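Local coordinates for protein FkbI (Streptomyces hygroscopicus, PDB 1R2J), which probably acts as an FAD-dependent acyl-ACP dehydrogenase in making the methoxymalonyl extender unit of the polyketide FK520, at residues A6-T9 / D10-D14; V31-A35 / D36-C40; V199-P202 / A203-L207; Q262-A265 / G266-D270; T300-A303 / K304-A308. One frame throughout, in Å; residues are numbered along the deposited sequence.

Interaction 1. Residues A6-T9 / D10-D14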
# COMPACT_ATOMS: atom_id res chain seq x y z
N ALA A 6 4.14 -9.06 -17.48
CA ALA A 6 5.26 -9.89 -17.92
C ALA A 6 6.56 -9.18 -17.57
O ALA A 6 7.52 -9.80 -17.11
CB ALA A 6 5.18 -10.13 -19.42
N LEU A 7 6.58 -7.87 -17.80
CA LEU A 7 7.74 -7.05 -17.51
C LEU A 7 8.15 -7.14 -16.04
O LEU A 7 9.33 -7.26 -15.73
CB LEU A 7 7.46 -5.58 -17.87
CG LEU A 7 8.51 -4.56 -17.44
CD1 LEU A 7 9.76 -4.74 -18.28
CD2 LEU A 7 7.97 -3.14 -17.60
N LEU A 8 7.16 -7.07 -15.14
CA LEU A 8 7.37 -7.12 -13.70
C LEU A 8 7.76 -8.51 -13.26
O LEU A 8 8.47 -8.70 -12.26
CB LEU A 8 6.10 -6.72 -12.94
CG LEU A 8 6.12 -5.27 -12.50
CD1 LEU A 8 7.25 -5.05 -11.49
CD2 LEU A 8 6.29 -4.39 -13.71
N THR A 9 7.26 -9.50 -13.99
CA THR A 9 7.61 -10.87 -13.63
C THR A 9 9.08 -10.94 -13.89
O THR A 9 9.80 -11.67 -13.20
CB THR A 9 7.08 -11.99 -14.56
OG1 THR A 9 7.70 -11.90 -15.84
CG2 THR A 9 5.58 -11.93 -14.65
N ASP A 10 9.59 -10.28 -14.94
CA ASP A 10 11.00 -10.51 -15.02
C ASP A 10 11.99 -9.56 -14.39
O ASP A 10 13.15 -9.89 -14.19
CB ASP A 10 11.52 -11.06 -16.39
CG ASP A 10 10.50 -11.80 -17.27
OD1 ASP A 10 10.19 -11.35 -18.38
OD2 ASP A 10 10.07 -12.88 -16.81
N LEU A 11 11.44 -8.39 -14.07
CA LEU A 11 12.09 -7.34 -13.36
C LEU A 11 12.28 -8.10 -12.02
O LEU A 11 13.40 -8.39 -11.62
CB LEU A 11 11.17 -6.13 -13.20
CG LEU A 11 11.57 -4.97 -14.12
CD1 LEU A 11 11.78 -5.50 -15.52
CD2 LEU A 11 10.51 -3.88 -14.12
N VAL A 12 11.18 -8.46 -11.36
CA VAL A 12 11.28 -9.23 -10.11
C VAL A 12 12.11 -10.49 -10.37
O VAL A 12 13.08 -10.79 -9.65
CB VAL A 12 9.90 -9.70 -9.55
CG1 VAL A 12 10.09 -10.54 -8.28
CG2 VAL A 12 9.02 -8.50 -9.26
N GLY A 13 11.70 -11.23 -11.40
CA GLY A 13 12.35 -12.46 -11.81
C GLY A 13 13.26 -13.19 -10.85
O GLY A 13 14.47 -13.22 -11.04
N ASP A 14 12.67 -13.77 -9.81
CA ASP A 14 13.46 -14.54 -8.85
C ASP A 14 14.52 -13.72 -8.12
O ASP A 14 15.72 -13.91 -8.33
CB ASP A 14 14.13 -15.70 -9.58
CG ASP A 14 14.95 -16.57 -8.66
OD1 ASP A 14 14.36 -17.26 -7.80
OD2 ASP A 14 16.20 -16.55 -8.79
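Leu-7 and Leu-11 meet through their methyls one turn apart on helix 5-12, in the last turns of this first helix of the N-terminal acyl-CoA dehydrogenase domain. Leu-7 holds CG anti to the backbone N (chi1 171°), which sends the branch along the helix so that CD1 reaches Leu-11 CD1 at 3.5 Å. Leu-11 answers from a strained rotamer, chi1 -106°, lying between the staggered positions; its CD1 is also close to Leu-7 O, at 3.0 Å. Leu-7 O accepts Leu-11 N at 2.9 Å. Past the helix, Leu-11 touches Leu-29 and Leu-33 of helix 27-35, so an alanine here would probably leave Leu-7 CD1 without its methyl neighbour and open a gap toward that helix. Leu-8 and Val-12 lie on the buried side against Leu-71 of helix 69-88, and Leu-8 CD2 passes Leu-11 CD2 at 4.3 Å. Val-12 brings CG2 beside Leu-8 O, the acceptor for its own amide. The helix closes at Gly-13, whose positive phi turns the chain out of the spiral. A side chain there would run into Asp-10 O, while Gly-13 N still bonds back to Thr-9 O at 2.7 Å. Thr-9 and Asp-10 lie alongside each other, pointing the same way, with Asp-10 exposed to solvent and Thr-9 also touching His-63 of helix 54-67. Between their side chains Thr-9 OG1 comes within 2.7 Å of Asp-10 OD2, though where the hydroxyl proton goes is not settled.

Interaction 2. Residues V31-A35 / D36-C40; sequences VRLGA and DGLLC
Leu-33 O is the polar atom that the end of helix 27-35 closes upon. Leu-38 N reaches Leu-33 O at 3.0 Å in a weak bond. Asp-36 N makes a second weak bond to Leu-33 O, at 3.2 Å, and shares itself with Arg-32 O in another weak bond. A straighter bond, Gly-37 N to Gly-34 O at 3.0 Å, completes the last turn, although the donor stands well above the carbonyl plane. With Gly-37 at positive phi this is a Schellman motif, and a CB there would collide with the carbonyl oxygen of Asp-36. One turn back, Arg-32 folds over to Asp-36. Bends at chi2 and chi3 bring the guanidinium round so that NH1 meets Asp-36 OD2 at 2.9 Å in a salt bridge, N-H...O 163°. The oxygen lies in the guanidinium plane and is approached on its syn side, with the donor tilted 23° from the carboxylate plane, and the two flat groups stand almost perpendicular, 87° apart, so a single N-H does the work. Leu-39 points its CB toward the helix end: its CD1 presses on Leu-33 CB at 3.4 Å, tighter than usual for two carbons, and also touches Leu-33 CD2. Leu-33 and Leu-39 then pack onto helix 69-88 through Leu-71 and Met-75. The chemistry is thus divided: one sound amide bond and several weak ones close the helix end, leucine side chains pack on its buried side, and on the outside the Asp-36 carboxylate probably offsets the arginine charge.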
# COMPACT_ATOMS: atom_id res chain seq x y z
N VAL A 31 12.99 3.81 -9.43
CA VAL A 31 13.02 5.00 -10.28
C VAL A 31 12.62 4.61 -11.71
O VAL A 31 11.91 5.36 -12.38
CB VAL A 31 14.44 5.64 -10.29
CG1 VAL A 31 15.49 4.60 -10.60
CG2 VAL A 31 14.50 6.76 -11.32
N ARG A 32 13.08 3.44 -12.15
CA ARG A 32 12.78 2.93 -13.48
C ARG A 32 11.27 2.73 -13.65
O ARG A 32 10.68 3.17 -14.64
CB ARG A 32 13.51 1.59 -13.67
CG ARG A 32 13.74 1.17 -15.11
CD ARG A 32 12.59 0.39 -15.71
NE ARG A 32 13.09 -0.72 -16.51
CZ ARG A 32 12.42 -1.30 -17.51
NH1 ARG A 32 11.21 -0.85 -17.84
NH2 ARG A 32 12.95 -2.31 -18.17
N LEU A 33 10.64 2.07 -12.68
CA LEU A 33 9.20 1.84 -12.70
C LEU A 33 8.45 3.16 -12.54
O LEU A 33 7.40 3.37 -13.15
CB LEU A 33 8.80 0.88 -11.58
CG LEU A 33 8.98 -0.63 -11.75
CD1 LEU A 33 10.30 -0.94 -12.41
CD2 LEU A 33 8.91 -1.29 -10.38
N GLY A 34 8.97 4.04 -11.69
CA GLY A 34 8.32 5.33 -11.47
C GLY A 34 8.29 6.14 -12.76
O GLY A 34 7.27 6.72 -13.13
N ALA A 35 9.43 6.16 -13.44
CA ALA A 35 9.57 6.89 -14.70
C ALA A 35 8.71 6.27 -15.79
O ALA A 35 8.32 6.94 -16.74
CB ALA A 35 11.04 6.92 -15.13
N ASP A 36 8.41 4.97 -15.67
CA ASP A 36 7.56 4.31 -16.66
C ASP A 36 6.09 4.57 -16.37
O ASP A 36 5.22 4.15 -17.13
CB ASP A 36 7.78 2.79 -16.67
CG ASP A 36 9.14 2.39 -17.23
OD1 ASP A 36 9.68 3.11 -18.10
OD2 ASP A 36 9.65 1.33 -16.81
N GLY A 37 5.80 5.26 -15.26
CA GLY A 37 4.42 5.53 -14.90
C GLY A 37 3.76 4.40 -14.12
O GLY A 37 2.60 4.49 -13.72
N LEU A 38 4.49 3.31 -13.93
CA LEU A 38 3.96 2.18 -13.18
C LEU A 38 4.06 2.63 -11.73
O LEU A 38 4.74 3.61 -11.44
CB LEU A 38 4.80 0.93 -13.45
CG LEU A 38 5.00 0.61 -14.93
CD1 LEU A 38 6.10 -0.44 -15.07
CD2 LEU A 38 3.69 0.12 -15.55
N LEU A 39 3.39 1.95 -10.80
CA LEU A 39 3.44 2.39 -9.40
C LEU A 39 2.61 3.66 -9.26
O LEU A 39 2.30 4.08 -8.15
CB LEU A 39 4.88 2.70 -8.96
CG LEU A 39 5.84 1.55 -8.64
CD1 LEU A 39 5.91 0.56 -9.79
CD2 LEU A 39 7.19 2.13 -8.35
N CYS A 40 2.25 4.23 -10.41
CA CYS A 40 1.48 5.46 -10.52
C CYS A 40 0.46 5.36 -11.65
O CYS A 40 -0.11 6.37 -12.06
CB CYS A 40 2.42 6.60 -10.90
SG CYS A 40 2.56 7.92 -9.75

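Interaction 3. Residues V199-P202 / A203-L207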
# COMPACT_ATOMS: atom_id res chain seq x y z
N VAL A 199 10.69 22.36 9.83
CA VAL A 199 11.04 22.26 8.42
C VAL A 199 10.38 23.37 7.62
O VAL A 199 9.16 23.50 7.61
CB VAL A 199 10.61 20.90 7.83
CG1 VAL A 199 10.90 20.86 6.34
CG2 VAL A 199 11.33 19.77 8.55
N ARG A 200 11.20 24.18 6.95
CA ARG A 200 10.68 25.28 6.14
C ARG A 200 10.55 24.91 4.67
O ARG A 200 11.50 24.45 4.04
CB ARG A 200 11.57 26.52 6.26
CG ARG A 200 11.55 27.22 7.62
CD ARG A 200 12.42 26.50 8.63
NE ARG A 200 12.38 27.16 9.94
CZ ARG A 200 13.14 26.81 10.98
NH1 ARG A 200 13.99 25.80 10.86
NH2 ARG A 200 13.04 27.46 12.13
N VAL A 201 9.36 25.12 4.12
CA VAL A 201 9.10 24.84 2.71
C VAL A 201 8.21 25.92 2.12
O VAL A 201 7.53 26.64 2.85
CB VAL A 201 8.41 23.46 2.53
CG1 VAL A 201 9.35 22.35 2.95
CG2 VAL A 201 7.13 23.40 3.33
N PRO A 202 8.21 26.06 0.79
CA PRO A 202 7.38 27.07 0.12
C PRO A 202 5.91 26.91 0.48
O PRO A 202 5.43 25.79 0.68
CB PRO A 202 7.64 26.79 -1.36
CG PRO A 202 9.05 26.29 -1.37
CD PRO A 202 9.06 25.35 -0.19
N ALA A 203 5.20 28.03 0.56
CA ALA A 203 3.78 27.99 0.87
C ALA A 203 3.07 27.14 -0.17
O ALA A 203 1.99 26.59 0.08
CB ALA A 203 3.21 29.41 0.89
N GLY A 204 3.68 27.04 -1.35
CA GLY A 204 3.09 26.26 -2.43
C GLY A 204 3.15 24.76 -2.19
O GLY A 204 2.49 23.99 -2.89
N ALA A 205 3.93 24.36 -1.19
CA ALA A 205 4.08 22.95 -0.85
C ALA A 205 2.83 22.45 -0.16
O ALA A 205 2.51 21.26 -0.22
CB ALA A 205 5.28 22.76 0.06
N VAL A 206 2.11 23.36 0.49
CA VAL A 206 0.88 23.01 1.19
C VAL A 206 -0.28 22.93 0.21
O VAL A 206 -0.74 23.95 -0.31
CB VAL A 206 0.55 24.03 2.28
CG1 VAL A 206 -0.66 23.59 3.07
CG2 VAL A 206 1.75 24.20 3.20
N LEU A 207 -0.75 21.72 -0.04
CA LEU A 207 -1.85 21.50 -0.97
C LEU A 207 -3.07 22.36 -0.66
O LEU A 207 -3.38 22.62 0.50
CB LEU A 207 -2.24 20.02 -0.97
CG LEU A 207 -1.16 19.05 -1.45
CD1 LEU A 207 -1.64 17.62 -1.27
CD2 LEU A 207 -0.81 19.32 -2.91
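Val-201 and Pro-202, at the end of strand 199-202, make the contact with the turn that follows. The strand comes in through Val-199 and Arg-200, with Val-199 paired by backbone bonds to Val-136 of strand 133-143. At Val-201 the pairing continues with Ala-134. Its CG2 lies between the backbone N and the carbonyl carbon, and from there it meets the Ala-205 methyl, Val-201 CG2 to Ala-205 CB 3.8 Å. This valine also packs on Val-166 and Pro-169 of strand 164-169, so Ala-205 joins the apolar packing around Val-201. Pro-202 comes last and ends the strand. Pro-202 O accepts Ala-205 N at 2.8 Å, fairly straight at 160°, though the donor stands above the carbonyl plane by 54°. Pro-202 O also has Ala-205 CB at 3.1 Å, so the alanine methyl is held close beside the acceptor. Val-206 N then reaches Ala-203 O at 3.3 Å, a second bond of the same i to i+3 spacing. Such a pair, following directly on a strand of the antiparallel sheet, is characteristic of a short 3-10 turn; here, in the beta middle domain, it passes the chain from strand 133-143 to backbone pairing beside strand 164-169.

Interaction 4. Residues Q262-A265 / G266-D270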
# COMPACT_ATOMS: atom_id res chain seq x y z
N GLN A 262 -8.15 -35.86 -0.04
CA GLN A 262 -9.26 -34.92 0.08
C GLN A 262 -9.05 -33.74 1.02
O GLN A 262 -9.53 -32.64 0.74
CB GLN A 262 -10.54 -35.66 0.45
CG GLN A 262 -11.67 -35.38 -0.52
CD GLN A 262 -12.96 -36.10 -0.16
OE1 GLN A 262 -13.38 -36.08 1.00
NE2 GLN A 262 -13.60 -36.70 -1.15
N LEU A 263 -8.34 -33.94 2.13
CA LEU A 263 -8.10 -32.85 3.05
C LEU A 263 -7.26 -31.77 2.38
O LEU A 263 -7.51 -30.58 2.57
CB LEU A 263 -7.40 -33.35 4.32
CG LEU A 263 -8.32 -34.03 5.35
CD1 LEU A 263 -7.50 -34.47 6.56
CD2 LEU A 263 -9.41 -33.05 5.79
N VAL A 264 -6.28 -32.18 1.57
CA VAL A 264 -5.43 -31.23 0.85
C VAL A 264 -6.26 -30.59 -0.25
O VAL A 264 -6.16 -29.39 -0.51
CB VAL A 264 -4.19 -31.93 0.24
CG1 VAL A 264 -3.41 -30.95 -0.63
CG2 VAL A 264 -3.30 -32.45 1.36
N ALA A 265 -7.10 -31.39 -0.90
CA ALA A 265 -7.97 -30.87 -1.95
C ALA A 265 -8.80 -29.75 -1.32
O ALA A 265 -9.00 -28.69 -1.92
CB ALA A 265 -8.88 -31.98 -2.47
N GLY A 266 -9.28 -30.00 -0.11
CA GLY A 266 -10.09 -29.02 0.60
C GLY A 266 -9.37 -27.70 0.80
O GLY A 266 -9.97 -26.63 0.66
N HIS A 267 -8.08 -27.78 1.14
CA HIS A 267 -7.28 -26.57 1.32
C HIS A 267 -7.14 -25.84 -0.00
O HIS A 267 -7.17 -24.61 -0.05
CB HIS A 267 -5.89 -26.91 1.86
CG HIS A 267 -5.89 -27.35 3.29
ND1 HIS A 267 -6.64 -26.72 4.26
CD2 HIS A 267 -5.20 -28.33 3.92
CE1 HIS A 267 -6.42 -27.30 5.43
NE2 HIS A 267 -5.55 -28.28 5.25
N ILE A 268 -6.96 -26.60 -1.08
CA ILE A 268 -6.81 -26.00 -2.40
C ILE A 268 -8.10 -25.29 -2.79
O ILE A 268 -8.08 -24.19 -3.35
CB ILE A 268 -6.46 -27.08 -3.44
CG1 ILE A 268 -5.10 -27.69 -3.09
CG2 ILE A 268 -6.40 -26.46 -4.83
CD1 ILE A 268 -4.88 -29.07 -3.66
N ALA A 269 -9.23 -25.91 -2.47
CA ALA A 269 -10.53 -25.34 -2.78
C ALA A 269 -10.73 -24.04 -1.99
O ALA A 269 -11.26 -23.05 -2.51
CB ALA A 269 -11.64 -26.33 -2.43
N ASP A 270 -10.31 -24.04 -0.72
CA ASP A 270 -10.47 -22.85 0.10
C ASP A 270 -9.54 -21.73 -0.39
O ASP A 270 -9.90 -20.56 -0.33
CB ASP A 270 -10.20 -23.18 1.58
CG ASP A 270 -11.19 -24.20 2.13
OD1 ASP A 270 -12.32 -24.28 1.63
OD2 ASP A 270 -10.84 -24.93 3.08
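Val-264 and Ile-268 touch one turn apart near the start of helix 262-287, their side chains running at a slant to one another. A chi1 of 173° places Val-264 CG1 where it touches Ile-268 CD1 at 3.9 Å. Ile-268 reaches back by an extended chain: CG1 is anti to its carbonyl carbon, and chi2 of 157° carries CD1 to within 3.4 Å of Val-264 O. Val-264 O already accepts Ile-268 N at 3.0 Å, so the isoleucine branch flanks the bond that its own backbone makes. His-267 turns to another side of the helix. Its ring sets one face over Leu-263 O, with His-267 CD2 at 3.5 Å from that oxygen. Leu-263 O also accepts His-267 N, at 3.2 Å, so ring and backbone of one residue meet the same carbonyl. Gly-266 and Ala-269 continue the regular i to i+4 bonding, to Gln-262 O and Ala-265 O. This is plain alpha-helical packing near the surface, far from the flavin. Ile-268 rests on Val-245 and Ala-248 of helix 219-248, whereas His-267 lies against Thr-317 and Val-321 of helix 297-322, so the two residues face different neighbours in the C-terminal helical domain.

Interaction 5. Residues T300-A303 / K304-A308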
# COMPACT_ATOMS: atom_id res chain seq x y z
N THR A 300 -14.93 0.08 -0.95
CA THR A 300 -13.48 0.04 -0.87
C THR A 300 -13.03 -0.47 0.50
O THR A 300 -12.10 -1.27 0.60
CB THR A 300 -12.87 1.44 -1.13
OG1 THR A 300 -13.12 1.81 -2.50
CG2 THR A 300 -11.37 1.43 -0.87
N ILE A 301 -13.70 -0.02 1.56
CA ILE A 301 -13.37 -0.48 2.91
C ILE A 301 -13.64 -1.99 2.94
O ILE A 301 -12.85 -2.78 3.47
CB ILE A 301 -14.27 0.20 3.98
CG1 ILE A 301 -13.90 1.69 4.12
CG2 ILE A 301 -14.11 -0.52 5.32
CD1 ILE A 301 -14.96 2.51 4.87
N LEU A 302 -14.76 -2.37 2.34
CA LEU A 302 -15.16 -3.76 2.27
C LEU A 302 -14.12 -4.61 1.54
O LEU A 302 -13.74 -5.68 2.01
CB LEU A 302 -16.51 -3.86 1.55
CG LEU A 302 -17.03 -5.27 1.27
CD1 LEU A 302 -17.35 -5.96 2.56
CD2 LEU A 302 -18.27 -5.17 0.40
N ALA A 303 -13.64 -4.12 0.40
CA ALA A 303 -12.64 -4.85 -0.39
C ALA A 303 -11.34 -5.05 0.36
O ALA A 303 -10.78 -6.15 0.37
CB ALA A 303 -12.37 -4.12 -1.69
N LYS A 304 -10.85 -3.99 0.99
CA LYS A 304 -9.61 -4.09 1.73
C LYS A 304 -9.77 -5.09 2.87
O LYS A 304 -8.94 -5.97 3.06
CB LYS A 304 -9.20 -2.71 2.27
CG LYS A 304 -7.89 -2.70 3.03
CD LYS A 304 -8.08 -2.98 4.51
CE LYS A 304 -6.77 -3.41 5.17
NZ LYS A 304 -6.98 -4.02 6.52
N HIS A 305 -10.86 -4.94 3.61
CA HIS A 305 -11.15 -5.80 4.75
C HIS A 305 -11.19 -7.29 4.40
O HIS A 305 -10.45 -8.10 4.98
CB HIS A 305 -12.48 -5.38 5.40
CG HIS A 305 -12.85 -6.18 6.61
ND1 HIS A 305 -12.03 -6.28 7.72
CD2 HIS A 305 -13.96 -6.89 6.90
CE1 HIS A 305 -12.62 -7.02 8.63
NE2 HIS A 305 -13.80 -7.40 8.16
N VAL A 306 -12.04 -7.65 3.45
CA VAL A 306 -12.18 -9.04 3.04
C VAL A 306 -10.92 -9.61 2.39
O VAL A 306 -10.50 -10.72 2.71
CB VAL A 306 -13.36 -9.21 2.06
CG1 VAL A 306 -14.67 -8.91 2.76
CG2 VAL A 306 -13.19 -8.29 0.89
N ALA A 307 -10.32 -8.86 1.47
CA ALA A 307 -9.12 -9.33 0.78
C ALA A 307 -8.00 -9.57 1.79
O ALA A 307 -7.26 -10.54 1.69
CB ALA A 307 -8.68 -8.31 -0.27
N ALA A 308 -7.89 -8.69 2.78
CA ALA A 308 -6.85 -8.82 3.79
C ALA A 308 -7.09 -10.04 4.68
O ALA A 308 -6.18 -10.86 4.86
CB ALA A 308 -6.77 -7.55 4.63
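Lys-304 N bonds to Thr-300 O at 3.0 Å, nearly straight at 170°, and the next amides follow the same pattern: His-305 N to Ile-301 O at 2.9 Å and Ala-307 N to Ala-303 O at 3.0 Å. The peptide groups of this buried turn of helix 297-322 therefore satisfy one another. The side-chain donors look beyond it. Thr-300 OG1 bonds to Met-296 O, one turn back, and Lys-304, its chain bent at chi2, sends NZ away to the carbonyl oxygens of Met-343 and Gly-348, with a weak third bond to Ile-346 O. Its buried ammonium group is thus met by backbone acceptors. Apolar contact within the turn is slight: Leu-302 CD1 lies 4.0 Å from Val-306 CG1, and Val-306 also touches Val-281 of helix 262-287. Were Val-306 an alanine, Leu-302 CD1 would probably lose that partner and the packing on Val-281 would thin. His-305 packs on Ser-350 and Cys-353 of helix 350-361. The arrangement is that of a central helix in the C-terminal helical bundle of acyl-CoA dehydrogenases, and here it borders the flavin site: the Lys-304 side chain is about 8 Å from FAD and about 7 Å from that of Ile-345, which binds it.

How the interactions relate
The five contacts follow one another along the chain without overlap. Interactions 1 and 2 share the N-terminal helical domain, their centres about 14 Å apart, and they touch: Leu-11 CD2 meets Leu-33 CD1 at 3.4 Å, joining helix 5-12 to helix 27-35. Interaction 3 stands apart at the end of strand 199-202 in the beta region, its centre about 25 Å from that of interaction 2. Interactions 4 and 5 lie on consecutive helices 262-287 and 297-322 of the C-terminal domain, with centres about 24 Å apart. Interactions 3 and 4 are the most widely separated, about 55 Å between centres. The contacts thus spread over the helical, beta and helical domains of the acyl-CoA dehydrogenase fold, and interaction 5 lies nearest the flavin.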